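Local coordinates for malonyl CoA-acyl carrier protein transacylase (PDB 3PTW) that probably catalyses transfer of the malonyl group from coenzyme A to acyl carrier protein, supplying malonyl-ACP for fatty acid synthesis, at residues E233-D238 against I242-S247; E21-D24 against S29-V32. All blocks are in the same frame, centred on the assembly; numbering follows the deposited sequence.

Contact 1 (233-238 with 242-247) and contact 2 (21-24 with 29-32) belong to the same acyl transferase domain but lie in separate parts of it: their centres are about 31 Å apart and their nearest atoms about 19 Å. Contact 1 is buried, about 15 Å from the centre of the chain, and touches helix 93-100, which begins at the last glycine of the GxSxG sequence around Ser-91, probably the nucleophile elbow of the transacylase. Contact 2, about 21 Å from the centre of the chain, is partly buried and joins two consecutive helices near the N-terminus. The two contacts do not meet, and each is a local connection within one chain.

Contact 1: residues E233-D238 against I242-S247; sequences EAYLED and IELLTS
Tyr-235 carries this contact, setting its ring against the side chain of Leu-244 and its hydroxyl beside Leu-245. The first torsion (chi1 -82°) places CG opposite the carbonyl carbon and sends the ring from the loop toward helix 241-248. On one side of the ring's long axis, CE1 lies 3.7 Å from Leu-244 CD2, and the neighbouring CD1 touches the same methyl at 3.8 Å. That methyl approaches the ring obliquely, while Leu-244 CB packs 3.9 Å from Tyr-235 CE1; the two side chains slide past each other in opposite directions. Leucine suits this place because it is wholly apolar and covers the aromatic ring without demanding a polar partner. Farther out, Leu-245 crosses the tyrosine at about a right angle and brings CD1 to 3.2 Å from Tyr-235 OH. This is short for carbon to oxygen and the leucine's torsions are unusual, so the exact separation is doubtful. The hydroxyl meets its polar need through a hydrogen bond with Glu-94 of helix 93-100, which allows a tyrosine end to be buried among leucines. The backbone of Tyr-235 bonds to Val-226, keeping the loop beside strand 225-228. The whole is a strand-loop-helix connection at the 233-234 edge of the mixed sheet in the acyl transferase fold, its helix packed near the one that starts at the probable nucleophile elbow.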
ATOM      1  N   GLU A 233       1.784  13.576  -3.329  1.00 31.57           N
ATOM      2  CA  GLU A 233       3.108  14.210  -3.339  1.00 32.93           C
ATOM      3  C   GLU A 233       3.781  14.004  -1.988  1.00 32.22           C
ATOM      4  O   GLU A 233       3.187  13.415  -1.076  1.00 30.93           O
ATOM      5  CB  GLU A 233       3.029  15.708  -3.680  1.00 34.70           C
ATOM      6  CG  GLU A 233       2.108  16.520  -2.796  1.00 48.18           C
ATOM      7  CD  GLU A 233       1.935  17.960  -3.262  1.00 37.02           C
ATOM      8  OE1 GLU A 233       2.048  18.229  -4.477  1.00 49.69           O
ATOM      9  OE2 GLU A 233       1.663  18.827  -2.402  1.00 49.73           O
ATOM     10  N   ALA A 234       5.010  14.494  -1.865  1.00 32.21           N
ATOM     11  CA  ALA A 234       5.842  14.194  -0.698  1.00 32.59           C
ATOM     12  C   ALA A 234       5.282  14.788   0.598  1.00 33.54           C
ATOM     13  O   ALA A 234       4.715  15.889   0.589  1.00 33.57           O
ATOM     14  CB  ALA A 234       7.296  14.664  -0.939  1.00 32.96           C
ATOM     15  N   TYR A 235       5.427  14.039   1.698  1.00 33.95           N
ATOM     16  CA  TYR A 235       5.345  14.601   3.042  1.00 35.30           C
ATOM     17  C   TYR A 235       6.375  15.722   3.147  1.00 37.55           C
ATOM     18  O   TYR A 235       7.535  15.542   2.749  1.00 37.96           O
ATOM     19  CB  TYR A 235       5.721  13.558   4.093  1.00 35.25           C
ATOM     20  CG  TYR A 235       4.638  12.586   4.500  1.00 35.06           C
ATOM     21  CD1 TYR A 235       3.878  12.805   5.651  1.00 34.57           C
ATOM     22  CD2 TYR A 235       4.403  11.424   3.766  1.00 33.46           C
ATOM     23  CE1 TYR A 235       2.891  11.893   6.054  1.00 34.77           C
ATOM     24  CE2 TYR A 235       3.416  10.505   4.158  1.00 33.90           C
ATOM     25  CZ  TYR A 235       2.663  10.748   5.305  1.00 33.48           C
ATOM     26  OH  TYR A 235       1.679   9.858   5.707  1.00 33.67           O
ATOM     27  N   LEU A 236       5.943  16.874   3.661  1.00 38.66           N
ATOM     28  CA  LEU A 236       6.842  17.976   3.967  1.00 41.00           C
ATOM     29  C   LEU A 236       6.993  18.000   5.485  1.00 42.39           C
ATOM     30  O   LEU A 236       6.150  17.453   6.203  1.00 41.90           O
ATOM     31  CB  LEU A 236       6.289  19.303   3.419  1.00 41.79           C
ATOM     32  CG  LEU A 236       5.977  19.343   1.909  1.00 47.99           C
ATOM     33  CD1 LEU A 236       5.451  20.710   1.451  1.00 42.74           C
ATOM     34  CD2 LEU A 236       7.190  18.931   1.062  1.00 41.78           C
ATOM     35  N   GLU A 237       8.063  18.603   5.987  1.00 43.95           N
ATOM     36  CA  GLU A 237       8.282  18.556   7.428  1.00 45.04           C
ATOM     37  C   GLU A 237       7.263  19.389   8.231  1.00 44.86           C
ATOM     38  O   GLU A 237       7.044  19.106   9.404  1.00 44.66           O
ATOM     39  CB  GLU A 237       9.746  18.829   7.829  1.00 46.74           C
ATOM     40  CG  GLU A 237      10.589  19.602   6.815  1.00 66.28           C
ATOM     41  CD  GLU A 237      10.501  21.107   6.982  1.00 49.97           C
ATOM     42  OE1 GLU A 237       9.838  21.570   7.938  1.00 68.11           O
ATOM     43  OE2 GLU A 237      11.111  21.832   6.161  1.00 68.32           O
ATOM     44  N   ASP A 238       6.622  20.372   7.598  1.00 45.02           N
ATOM     45  CA  ASP A 238       5.564  21.131   8.273  1.00 46.14           C
ATOM     46  C   ASP A 238       4.176  20.483   8.128  1.00 44.35           C
ATOM     47  O   ASP A 238       3.181  21.026   8.610  1.00 44.81           O
ATOM     48  CB  ASP A 238       5.542  22.612   7.828  1.00 48.76           C
ATOM     49  CG  ASP A 238       5.229  23.577   8.984  1.00 67.20           C
ATOM     50  OD1 ASP A 238       5.094  24.798   8.735  1.00 52.25           O
ATOM     51  OD2 ASP A 238       5.128  23.129  10.152  1.00 51.03           O
ATOM     52  N   ILE A 242       0.113  12.521  11.535  1.00 36.17           N
ATOM     53  CA  ILE A 242      -1.112  11.904  12.063  1.00 35.49           C
ATOM     54  C   ILE A 242      -2.345  12.200  11.201  1.00 34.91           C
ATOM     55  O   ILE A 242      -3.150  11.307  10.930  1.00 34.76           O
ATOM     56  CB  ILE A 242      -1.355  12.327  13.540  1.00 35.83           C
ATOM     57  CG1 ILE A 242      -0.273  11.718  14.449  1.00 30.06           C
ATOM     58  CG2 ILE A 242      -2.783  11.962  14.012  1.00 28.58           C
ATOM     59  CD1 ILE A 242       0.121  12.617  15.620  1.00 35.85           C
ATOM     60  N   GLU A 243      -2.474  13.439  10.750  1.00 35.09           N
ATOM     61  CA  GLU A 243      -3.648  13.850   9.979  1.00 35.44           C
ATOM     62  C   GLU A 243      -3.630  13.259   8.581  1.00 33.78           C
ATOM     63  O   GLU A 243      -4.663  12.846   8.078  1.00 33.32           O
ATOM     64  CB  GLU A 243      -3.741  15.371   9.921  1.00 37.48           C
ATOM     65  CG  GLU A 243      -4.712  15.920   8.915  1.00 62.06           C
ATOM     66  CD  GLU A 243      -4.293  17.298   8.442  1.00 40.90           C
ATOM     67  OE1 GLU A 243      -3.880  17.414   7.260  1.00 62.91           O
ATOM     68  OE2 GLU A 243      -4.345  18.253   9.263  1.00 63.87           O
ATOM     69  N   LEU A 244      -2.455  13.234   7.954  1.00 33.21           N
ATOM     70  CA  LEU A 244      -2.299  12.598   6.642  1.00 31.69           C
ATOM     71  C   LEU A 244      -2.568  11.091   6.690  1.00 30.55           C
ATOM     72  O   LEU A 244      -2.961  10.501   5.693  1.00 29.81           O
ATOM     73  CB  LEU A 244      -0.911  12.870   6.078  1.00 30.77           C
ATOM     74  CG  LEU A 244      -0.758  13.950   4.983  1.00 46.27           C
ATOM     75  CD1 LEU A 244      -1.865  15.000   4.941  1.00 30.79           C
ATOM     76  CD2 LEU A 244       0.586  14.612   5.108  1.00 30.63           C
ATOM     77  N   LEU A 245      -2.360  10.492   7.856  1.00 30.85           N
ATOM     78  CA  LEU A 245      -2.556   9.050   8.049  1.00 31.17           C
ATOM     79  C   LEU A 245      -4.010   8.795   8.454  1.00 31.92           C
ATOM     80  O   LEU A 245      -4.618   7.779   8.095  1.00 32.50           O
ATOM     81  CB  LEU A 245      -1.590   8.541   9.117  1.00 31.05           C
ATOM     82  CG  LEU A 245      -0.404   7.615   8.818  1.00 44.81           C
ATOM     83  CD1 LEU A 245       0.095   7.645   7.377  1.00 30.66           C
ATOM     84  CD2 LEU A 245       0.717   7.871   9.819  1.00 30.83           C
ATOM     85  N   THR A 246      -4.567   9.749   9.183  1.00 31.98           N
ATOM     86  CA  THR A 246      -5.990   9.755   9.511  1.00 31.87           C
ATOM     87  C   THR A 246      -6.819   9.868   8.231  1.00 31.05           C
ATOM     88  O   THR A 246      -7.635   8.994   7.958  1.00 30.64           O
ATOM     89  CB  THR A 246      -6.297  10.889  10.508  1.00 31.90           C
ATOM     90  OG1 THR A 246      -5.775  10.511  11.787  1.00 46.98           O
ATOM     91  CG2 THR A 246      -7.797  11.168  10.625  1.00 46.96           C
ATOM     92  N   SER A 247      -6.598  10.940   7.463  1.00 30.62           N
ATOM     93  CA  SER A 247      -7.229  11.143   6.148  1.00 30.81           C
ATOM     94  C   SER A 247      -7.118   9.954   5.165  1.00 29.89           C
ATOM     95  O   SER A 247      -8.062   9.663   4.427  1.00 30.24           O
ATOM     96  CB  SER A 247      -6.641  12.391   5.482  1.00 31.13           C
ATOM     97  OG  SER A 247      -6.940  13.552   6.228  1.00 39.99           O
TER

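Contact 2: residues E21-D24 against S29-V32; sequences EFFD and SKEV
Ser-29 begins the contact by laying CB 3.4 Å from the backbone O of Phe-22. Its OG comes to the edge of the Phe-22 ring, near the ring plane, with CD1 3.7 Å away. A small side chain suits a place where CB lies against a backbone carbonyl, and the buried hydroxyl is satisfied by a hydrogen bond to the backbone O of Ala-72 in helix 59-79. Lys-30 follows and meets Phe-23 with its aliphatic part first: CG stands over one face of the ring, offset toward the rim and 3.9 Å from the centroid, in a CH-pi contact. Phe-23 starts out pointing away from the second helix, but with its own CG anti to the backbone N (chi1 176°) the ring swings back over Lys-30. Bends at chi3 and chi4 turn the lysine chain back, so that NZ makes a weak hydrogen bond of 3.3 Å to Phe-23 O. The long lysine thus serves both an apolar ring and a carbonyl, while its charge is paired in a salt bridge with Glu-27. Phe-23 also meets Phe-49 edge to face. Together they pack consecutive helices 20-25 and 27-40 against each other across the break at Phe-26, early in the acyl transferase domain.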
ATOM      1  N   GLU A  21      11.008 -17.566   2.501  1.00 36.70           N
ATOM      2  CA  GLU A  21      12.327 -17.753   1.867  1.00 36.72           C
ATOM      3  C   GLU A  21      13.363 -16.791   2.425  1.00 36.68           C
ATOM      4  O   GLU A  21      14.521 -17.174   2.634  1.00 37.46           O
ATOM      5  CB  GLU A  21      12.254 -17.662   0.340  1.00 36.08           C
ATOM      6  CG  GLU A  21      11.578 -18.865  -0.309  1.00 45.92           C
ATOM      7  CD  GLU A  21      11.592 -18.824  -1.827  1.00 36.53           C
ATOM      8  OE1 GLU A  21      12.230 -17.939  -2.432  1.00 45.24           O
ATOM      9  OE2 GLU A  21      10.961 -19.706  -2.428  1.00 46.97           O
ATOM     10  N   PHE A  22      12.948 -15.551   2.684  1.00 35.16           N
ATOM     11  CA  PHE A  22      13.824 -14.601   3.375  1.00 34.33           C
ATOM     12  C   PHE A  22      14.081 -15.005   4.814  1.00 35.45           C
ATOM     13  O   PHE A  22      15.210 -14.879   5.305  1.00 35.19           O
ATOM     14  CB  PHE A  22      13.273 -13.178   3.304  1.00 32.18           C
ATOM     15  CG  PHE A  22      13.711 -12.445   2.077  1.00 38.89           C
ATOM     16  CD1 PHE A  22      14.738 -11.507   2.148  1.00 31.32           C
ATOM     17  CD2 PHE A  22      13.138 -12.726   0.841  1.00 31.19           C
ATOM     18  CE1 PHE A  22      15.166 -10.831   1.010  1.00 38.56           C
ATOM     19  CE2 PHE A  22      13.562 -12.063  -0.301  1.00 39.08           C
ATOM     20  CZ  PHE A  22      14.585 -11.108  -0.211  1.00 31.24           C
ATOM     21  N   PHE A  23      13.029 -15.483   5.477  1.00 36.42           N
ATOM     22  CA  PHE A  23      13.120 -15.924   6.866  1.00 37.64           C
ATOM     23  C   PHE A  23      14.204 -16.984   7.000  1.00 38.82           C
ATOM     24  O   PHE A  23      15.041 -16.892   7.892  1.00 39.08           O
ATOM     25  CB  PHE A  23      11.775 -16.478   7.368  1.00 37.89           C
ATOM     26  CG  PHE A  23      11.835 -17.045   8.767  1.00 39.56           C
ATOM     27  CD1 PHE A  23      11.558 -16.241   9.873  1.00 38.10           C
ATOM     28  CD2 PHE A  23      12.189 -18.384   8.983  1.00 39.82           C
ATOM     29  CE1 PHE A  23      11.623 -16.761  11.170  1.00 40.01           C
ATOM     30  CE2 PHE A  23      12.265 -18.915  10.273  1.00 41.29           C
ATOM     31  CZ  PHE A  23      11.980 -18.103  11.367  1.00 39.99           C
ATOM     32  N   ASP A  24      14.184 -17.969   6.098  1.00 39.76           N
ATOM     33  CA  ASP A  24      15.117 -19.097   6.139  1.00 41.50           C
ATOM     34  C   ASP A  24      16.521 -18.779   5.648  1.00 41.25           C
ATOM     35  O   ASP A  24      17.464 -19.507   5.954  1.00 41.66           O
ATOM     36  CB  ASP A  24      14.565 -20.282   5.341  1.00 42.83           C
ATOM     37  CG  ASP A  24      13.295 -20.851   5.942  1.00 37.21           C
ATOM     38  OD1 ASP A  24      13.039 -20.604   7.129  1.00 43.17           O
ATOM     39  OD2 ASP A  24      12.555 -21.559   5.224  1.00 44.06           O
ATOM     40  N   SER A  29      16.270 -11.149   8.478  1.00 39.44           N
ATOM     41  CA  SER A  29      14.858 -11.297   8.133  1.00 39.00           C
ATOM     42  C   SER A  29      14.167 -12.175   9.184  1.00 39.60           C
ATOM     43  O   SER A  29      13.038 -11.889   9.606  1.00 38.96           O
ATOM     44  CB  SER A  29      14.691 -11.881   6.723  1.00 38.81           C
ATOM     45  OG  SER A  29      15.276 -11.037   5.743  1.00 47.46           O
ATOM     46  N   LYS A  30      14.861 -13.234   9.596  1.00 40.56           N
ATOM     47  CA  LYS A  30      14.488 -14.043  10.756  1.00 42.40           C
ATOM     48  C   LYS A  30      14.247 -13.148  11.981  1.00 42.78           C
ATOM     49  O   LYS A  30      13.222 -13.269  12.663  1.00 42.99           O
ATOM     50  CB  LYS A  30      15.589 -15.085  11.042  1.00 43.91           C
ATOM     51  CG  LYS A  30      15.139 -16.309  11.866  1.00 62.60           C
ATOM     52  CD  LYS A  30      16.245 -17.375  12.050  1.00 46.97           C
ATOM     53  CE  LYS A  30      16.415 -18.311  10.832  1.00 64.12           C
ATOM     54  NZ  LYS A  30      17.472 -17.880   9.844  1.00 48.03           N
ATOM     55  N   GLU A  31      15.175 -12.229  12.231  1.00 43.05           N
ATOM     56  CA  GLU A  31      15.111 -11.356  13.404  1.00 43.81           C
ATOM     57  C   GLU A  31      13.895 -10.427  13.363  1.00 42.79           C
ATOM     58  O   GLU A  31      13.280 -10.147  14.401  1.00 43.16           O
ATOM     59  CB  GLU A  31      16.418 -10.559  13.540  1.00 45.13           C
ATOM     60  CG  GLU A  31      16.467  -9.565  14.703  1.00 61.58           C
ATOM     61  CD  GLU A  31      17.864  -9.001  14.958  1.00 46.54           C
ATOM     62  OE1 GLU A  31      18.150  -8.646  16.123  1.00 62.55           O
ATOM     63  OE2 GLU A  31      18.679  -8.915  14.006  1.00 62.11           O
ATOM     64  N   VAL A  32      13.538  -9.961  12.168  1.00 41.23           N
ATOM     65  CA  VAL A  32      12.376  -9.091  12.024  1.00 39.43           C
ATOM     66  C   VAL A  32      11.077  -9.796  12.421  1.00 38.78           C
ATOM     67  O   VAL A  32      10.196  -9.185  13.046  1.00 38.16           O
ATOM     68  CB  VAL A  32      12.275  -8.478  10.610  1.00 38.18           C
ATOM     69  CG1 VAL A  32      10.889  -7.901  10.372  1.00 32.12           C
ATOM     70  CG2 VAL A  32      13.329  -7.398  10.440  1.00 33.12           C
TER